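Local atomic coordinates of phosphoribosyltransferase (Thermus thermophilus, PDB entry 1WD5), a protein that is predicted to be a phosphoribosyltransferase of the type I fold, probably with glycosyltransferase activity, though its substrate is not established. Residues Arg150-Val163 with Ala170-Ala182. Numbering follows the deposited sequence.
Sequences RVVVAVPVASPEAV and AEVVALSVPQDFA
Val153 and Val155 pair with Glu171, Val173 and Leu175 in a parallel ladder, strands 150-155 and 171-174 running 20° apart: Val153 N donates to Glu171 O, Val173 N to Val153 O at 2.7 Å, Val155 N to Val173 O, and Leu175 N to Val155 O. Past the corners at Pro156 and Leu175, Ala158 N still donates to Ser176 O at 2.9 Å.

At the opposite end lies a salt bridge. The extended Arg150 chain brings NH2 to the syn lone pair of Glu171 OE1 at 2.9 Å, near the guanidinium plane, while a water links Arg150 NE to the same oxygen. Arg150 NH1 also hydrogen-bonds Leu20 O. A leucine here would probably leave the Glu171 carboxylate without its charged mate and Leu20 O without this donor.

The strands and helix 160-167 form a beta-alpha-beta unit in the sheet of this PRTase-like domain, 171-174 being one of its two outermost strands.

Among the apolar contacts, Val152 CG1 meets Val173 CG2 at 3.9 Å, and Val163 on the helix packs its CG2 against Val177 CG2 at 3.8 Å. Ser159 CB lies over one face of the Phe181 ring, 4.1 Å from its centroid and 26° off the normal, a CH-pi contact; Val157 CG2 sits at the ring edge. Ser159 OG, set between the backbone N and the carbonyl carbon (chi1 70°), serves as N-cap of the helix, accepting from Ala162 N, and also hydrogen-bonds Ala131 O.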
loop_
_atom_site.group_PDB
_atom_site.type_symbol
_atom_site.label_atom_id
_atom_site.label_comp_id
_atom_site.label_asym_id
_atom_site.label_seq_id
_atom_site.Cartn_x
_atom_site.Cartn_y
_atom_site.Cartn_z
ATOM N N ARG A 150 14.796 2.317 -3.777
ATOM C CA ARG A 150 14.097 3.554 -3.472
ATOM C C ARG A 150 12.614 3.264 -3.264
ATOM O O ARG A 150 12.052 2.363 -3.894
ATOM C CB ARG A 150 14.286 4.525 -4.634
ATOM C CG ARG A 150 13.586 5.856 -4.489
ATOM C CD ARG A 150 13.784 6.679 -5.751
ATOM N NE ARG A 150 13.118 7.974 -5.681
ATOM C CZ ARG A 150 13.120 8.864 -6.668
ATOM N NH1 ARG A 150 13.753 8.595 -7.802
ATOM N NH2 ARG A 150 12.492 10.023 -6.520
ATOM N N VAL A 151 11.984 4.025 -2.376
ATOM C CA VAL A 151 10.567 3.847 -2.098
ATOM C C VAL A 151 9.839 5.183 -2.205
ATOM O O VAL A 151 10.277 6.193 -1.642
ATOM C CB VAL A 151 10.338 3.258 -0.684
ATOM C CG1 VAL A 151 8.858 2.994 -0.461
ATOM C CG2 VAL A 151 11.136 1.972 -0.524
ATOM N N VAL A 152 8.736 5.185 -2.945
ATOM C CA VAL A 152 7.932 6.386 -3.122
ATOM C C VAL A 152 6.473 6.066 -2.862
ATOM O O VAL A 152 5.933 5.107 -3.418
ATOM C CB VAL A 152 8.038 6.946 -4.559
ATOM C CG1 VAL A 152 7.103 8.139 -4.719
ATOM C CG2 VAL A 152 9.466 7.353 -4.866
ATOM N N VAL A 153 5.838 6.859 -2.008
ATOM C CA VAL A 153 4.422 6.676 -1.716
ATOM C C VAL A 153 3.663 7.594 -2.667
ATOM O O VAL A 153 3.896 8.804 -2.682
ATOM C CB VAL A 153 4.088 7.075 -0.267
ATOM C CG1 VAL A 153 2.576 7.120 -0.075
ATOM C CG2 VAL A 153 4.717 6.079 0.700
ATOM N N ALA A 154 2.759 7.027 -3.460
ATOM C CA ALA A 154 1.995 7.823 -4.414
ATOM C C ALA A 154 0.494 7.595 -4.259
ATOM O O ALA A 154 0.016 6.461 -4.355
ATOM C CB ALA A 154 2.437 7.490 -5.834
ATOM N N VAL A 155 -0.243 8.679 -4.029
ATOM C CA VAL A 155 -1.688 8.597 -3.839
ATOM C C VAL A 155 -2.444 9.768 -4.466
ATOM O O VAL A 155 -1.986 10.907 -4.430
ATOM C CB VAL A 155 -2.034 8.564 -2.340
ATOM C CG1 VAL A 155 -1.399 7.347 -1.684
ATOM C CG2 VAL A 155 -1.529 9.838 -1.670
ATOM N N PRO A 156 -3.620 9.497 -5.047
ATOM C CA PRO A 156 -4.443 10.534 -5.677
ATOM C C PRO A 156 -4.901 11.604 -4.684
ATOM O O PRO A 156 -4.853 12.792 -4.983
ATOM C CB PRO A 156 -5.619 9.743 -6.241
ATOM C CG PRO A 156 -5.003 8.416 -6.562
ATOM C CD PRO A 156 -4.168 8.160 -5.327
ATOM N N VAL A 157 -5.350 11.182 -3.505
ATOM C CA VAL A 157 -5.816 12.125 -2.493
ATOM C C VAL A 157 -5.453 11.666 -1.086
ATOM O O VAL A 157 -5.447 10.473 -0.798
ATOM C CB VAL A 157 -7.342 12.324 -2.578
ATOM C CG1 VAL A 157 -8.060 11.043 -2.194
ATOM C CG2 VAL A 157 -7.767 13.469 -1.667
ATOM N N ALA A 158 -5.148 12.619 -0.208
ATOM C CA ALA A 158 -4.774 12.291 1.164
ATOM C C ALA A 158 -5.126 13.399 2.155
ATOM O O ALA A 158 -5.237 14.569 1.783
ATOM C CB ALA A 158 -3.278 12.003 1.231
ATOM N N SER A 159 -5.300 13.025 3.419
ATOM C CA SER A 159 -5.614 14.001 4.453
ATOM C C SER A 159 -4.303 14.619 4.910
ATOM O O SER A 159 -3.247 14.005 4.785
ATOM C CB SER A 159 -6.281 13.327 5.650
ATOM O OG SER A 159 -5.345 12.523 6.352
ATOM N N PRO A 160 -4.347 15.851 5.434
ATOM C CA PRO A 160 -3.116 16.496 5.898
ATOM C C PRO A 160 -2.383 15.613 6.909
ATOM O O PRO A 160 -1.163 15.459 6.855
ATOM C CB PRO A 160 -3.628 17.786 6.527
ATOM C CG PRO A 160 -4.813 18.114 5.667
ATOM C CD PRO A 160 -5.493 16.773 5.523
ATOM N N GLU A 161 -3.146 15.025 7.821
ATOM C CA GLU A 161 -2.594 14.161 8.860
ATOM C C GLU A 161 -1.832 12.976 8.272
ATOM O O GLU A 161 -0.700 12.698 8.661
ATOM C CB GLU A 161 -3.715 13.628 9.754
ATOM C CG GLU A 161 -4.698 14.677 10.264
ATOM C CD GLU A 161 -5.650 15.182 9.184
ATOM O OE1 GLU A 161 -5.242 16.033 8.367
ATOM O OE2 GLU A 161 -6.812 14.720 9.150
ATOM N N ALA A 162 -2.467 12.278 7.336
ATOM C CA ALA A 162 -1.855 11.119 6.698
ATOM C C ALA A 162 -0.543 11.495 6.017
ATOM O O ALA A 162 0.457 10.788 6.135
ATOM C CB ALA A 162 -2.819 10.517 5.682
ATOM N N VAL A 163 -0.550 12.611 5.301
ATOM C CA VAL A 163 0.647 13.062 4.608
ATOM C C VAL A 163 1.816 13.241 5.568
ATOM O O VAL A 163 2.921 12.768 5.309
ATOM C CB VAL A 163 0.392 14.395 3.868
ATOM C CG1 VAL A 163 1.693 14.926 3.285
ATOM C CG2 VAL A 163 -0.632 14.183 2.761
ATOM N N ALA A 170 8.966 8.636 4.155
ATOM C CA ALA A 170 9.334 8.444 2.758
ATOM C C ALA A 170 8.889 9.580 1.867
ATOM O O ALA A 170 8.109 10.434 2.276
ATOM C CB ALA A 170 8.741 7.135 2.247
ATOM N N GLU A 171 9.397 9.585 0.641
ATOM C CA GLU A 171 9.006 10.602 -0.317
ATOM C C GLU A 171 7.536 10.331 -0.608
ATOM O O GLU A 171 7.131 9.180 -0.792
ATOM C CB GLU A 171 9.817 10.475 -1.607
ATOM C CG GLU A 171 9.628 11.656 -2.548
ATOM C CD GLU A 171 10.312 11.464 -3.886
ATOM O OE1 GLU A 171 11.416 10.879 -3.925
ATOM O OE2 GLU A 171 9.749 11.914 -4.902
ATOM N N VAL A 172 6.735 11.385 -0.626
ATOM C CA VAL A 172 5.314 11.242 -0.887
ATOM C C VAL A 172 4.873 12.088 -2.066
ATOM O O VAL A 172 5.245 13.259 -2.178
ATOM C CB VAL A 172 4.472 11.659 0.336
ATOM C CG1 VAL A 172 2.999 11.716 -0.044
ATOM C CG2 VAL A 172 4.685 10.672 1.479
ATOM N N VAL A 173 4.084 11.481 -2.944
ATOM C CA VAL A 173 3.540 12.164 -4.104
ATOM C C VAL A 173 2.024 12.080 -3.974
ATOM O O VAL A 173 1.437 11.010 -4.137
ATOM C CB VAL A 173 3.981 11.491 -5.421
ATOM C CG1 VAL A 173 3.298 12.163 -6.602
ATOM C CG2 VAL A 173 5.493 11.592 -5.570
ATOM N N ALA A 174 1.398 13.208 -3.657
ATOM C CA ALA A 174 -0.052 13.266 -3.498
ATOM C C ALA A 174 -0.593 14.329 -4.439
ATOM O O ALA A 174 -0.111 15.460 -4.442
ATOM C CB ALA A 174 -0.407 13.607 -2.056
ATOM N N LEU A 175 -1.593 13.965 -5.239
ATOM C CA LEU A 175 -2.181 14.894 -6.197
ATOM C C LEU A 175 -3.016 15.964 -5.514
ATOM O O LEU A 175 -3.077 17.106 -5.970
ATOM C CB LEU A 175 -3.055 14.138 -7.201
ATOM C CG LEU A 175 -2.371 13.059 -8.038
ATOM C CD1 LEU A 175 -3.379 12.468 -9.024
ATOM C CD2 LEU A 175 -1.185 13.659 -8.775
ATOM N N SER A 176 -3.656 15.588 -4.416
ATOM C CA SER A 176 -4.505 16.506 -3.676
ATOM C C SER A 176 -4.487 16.201 -2.186
ATOM O O SER A 176 -4.550 15.040 -1.776
ATOM C CB SER A 176 -5.939 16.419 -4.206
ATOM O OG SER A 176 -6.847 17.036 -3.311
ATOM N N VAL A 177 -4.393 17.257 -1.386
ATOM C CA VAL A 177 -4.377 17.145 0.067
ATOM C C VAL A 177 -5.338 18.202 0.601
ATOM O O VAL A 177 -4.916 19.239 1.111
ATOM C CB VAL A 177 -2.969 17.416 0.628
ATOM C CG1 VAL A 177 -2.967 17.247 2.143
ATOM C CG2 VAL A 177 -1.966 16.472 -0.020
ATOM N N PRO A 178 -6.649 17.954 0.477
ATOM C CA PRO A 178 -7.670 18.895 0.944
ATOM C C PRO A 178 -7.663 19.161 2.447
ATOM O O PRO A 178 -7.727 18.232 3.252
ATOM C CB PRO A 178 -8.972 18.252 0.466
ATOM C CG PRO A 178 -8.656 16.786 0.502
ATOM C CD PRO A 178 -7.269 16.739 -0.082
ATOM N N GLN A 179 -7.586 20.439 2.810
ATOM C CA GLN A 179 -7.582 20.857 4.210
ATOM C C GLN A 179 -8.856 20.422 4.923
ATOM O O GLN A 179 -8.905 20.383 6.149
ATOM C CB GLN A 179 -7.442 22.378 4.310
ATOM C CG GLN A 179 -6.024 22.894 4.148
ATOM C CD GLN A 179 -5.143 22.562 5.342
ATOM O OE1 GLN A 179 -4.863 21.395 5.619
ATOM N NE2 GLN A 179 -4.706 23.592 6.059
ATOM N N ASP A 180 -9.886 20.100 4.148
ATOM C CA ASP A 180 -11.161 19.669 4.707
ATOM C C ASP A 180 -11.494 18.250 4.257
ATOM O O ASP A 180 -12.647 17.928 3.960
ATOM C CB ASP A 180 -12.271 20.635 4.279
ATOM C CG ASP A 180 -12.398 20.753 2.771
ATOM O OD1 ASP A 180 -11.372 20.994 2.099
ATOM O OD2 ASP A 180 -13.528 20.613 2.258
ATOM N N PHE A 181 -10.469 17.404 4.223
ATOM C CA PHE A 181 -10.619 16.014 3.806
ATOM C C PHE A 181 -11.854 15.364 4.409
ATOM O O PHE A 181 -12.024 15.344 5.625
ATOM C CB PHE A 181 -9.391 15.202 4.215
ATOM C CG PHE A 181 -9.413 13.781 3.724
ATOM C CD1 PHE A 181 -8.985 13.468 2.436
ATOM C CD2 PHE A 181 -9.872 12.756 4.545
ATOM C CE1 PHE A 181 -9.012 12.152 1.977
ATOM C CE2 PHE A 181 -9.903 11.438 4.096
ATOM C CZ PHE A 181 -9.474 11.135 2.813
ATOM N N ALA A 182 -12.710 14.826 3.549
ATOM C CA ALA A 182 -13.920 14.157 3.997
ATOM C C ALA A 182 -13.634 12.662 4.076
ATOM O O ALA A 182 -13.281 12.138 5.131
ATOM C CB ALA A 182 -15.051 14.423 3.016
HETATM O O HOH W 1 12.232 8.607 -3.325
HETATM O O HOH W 2 11.542 7.553 0.165
#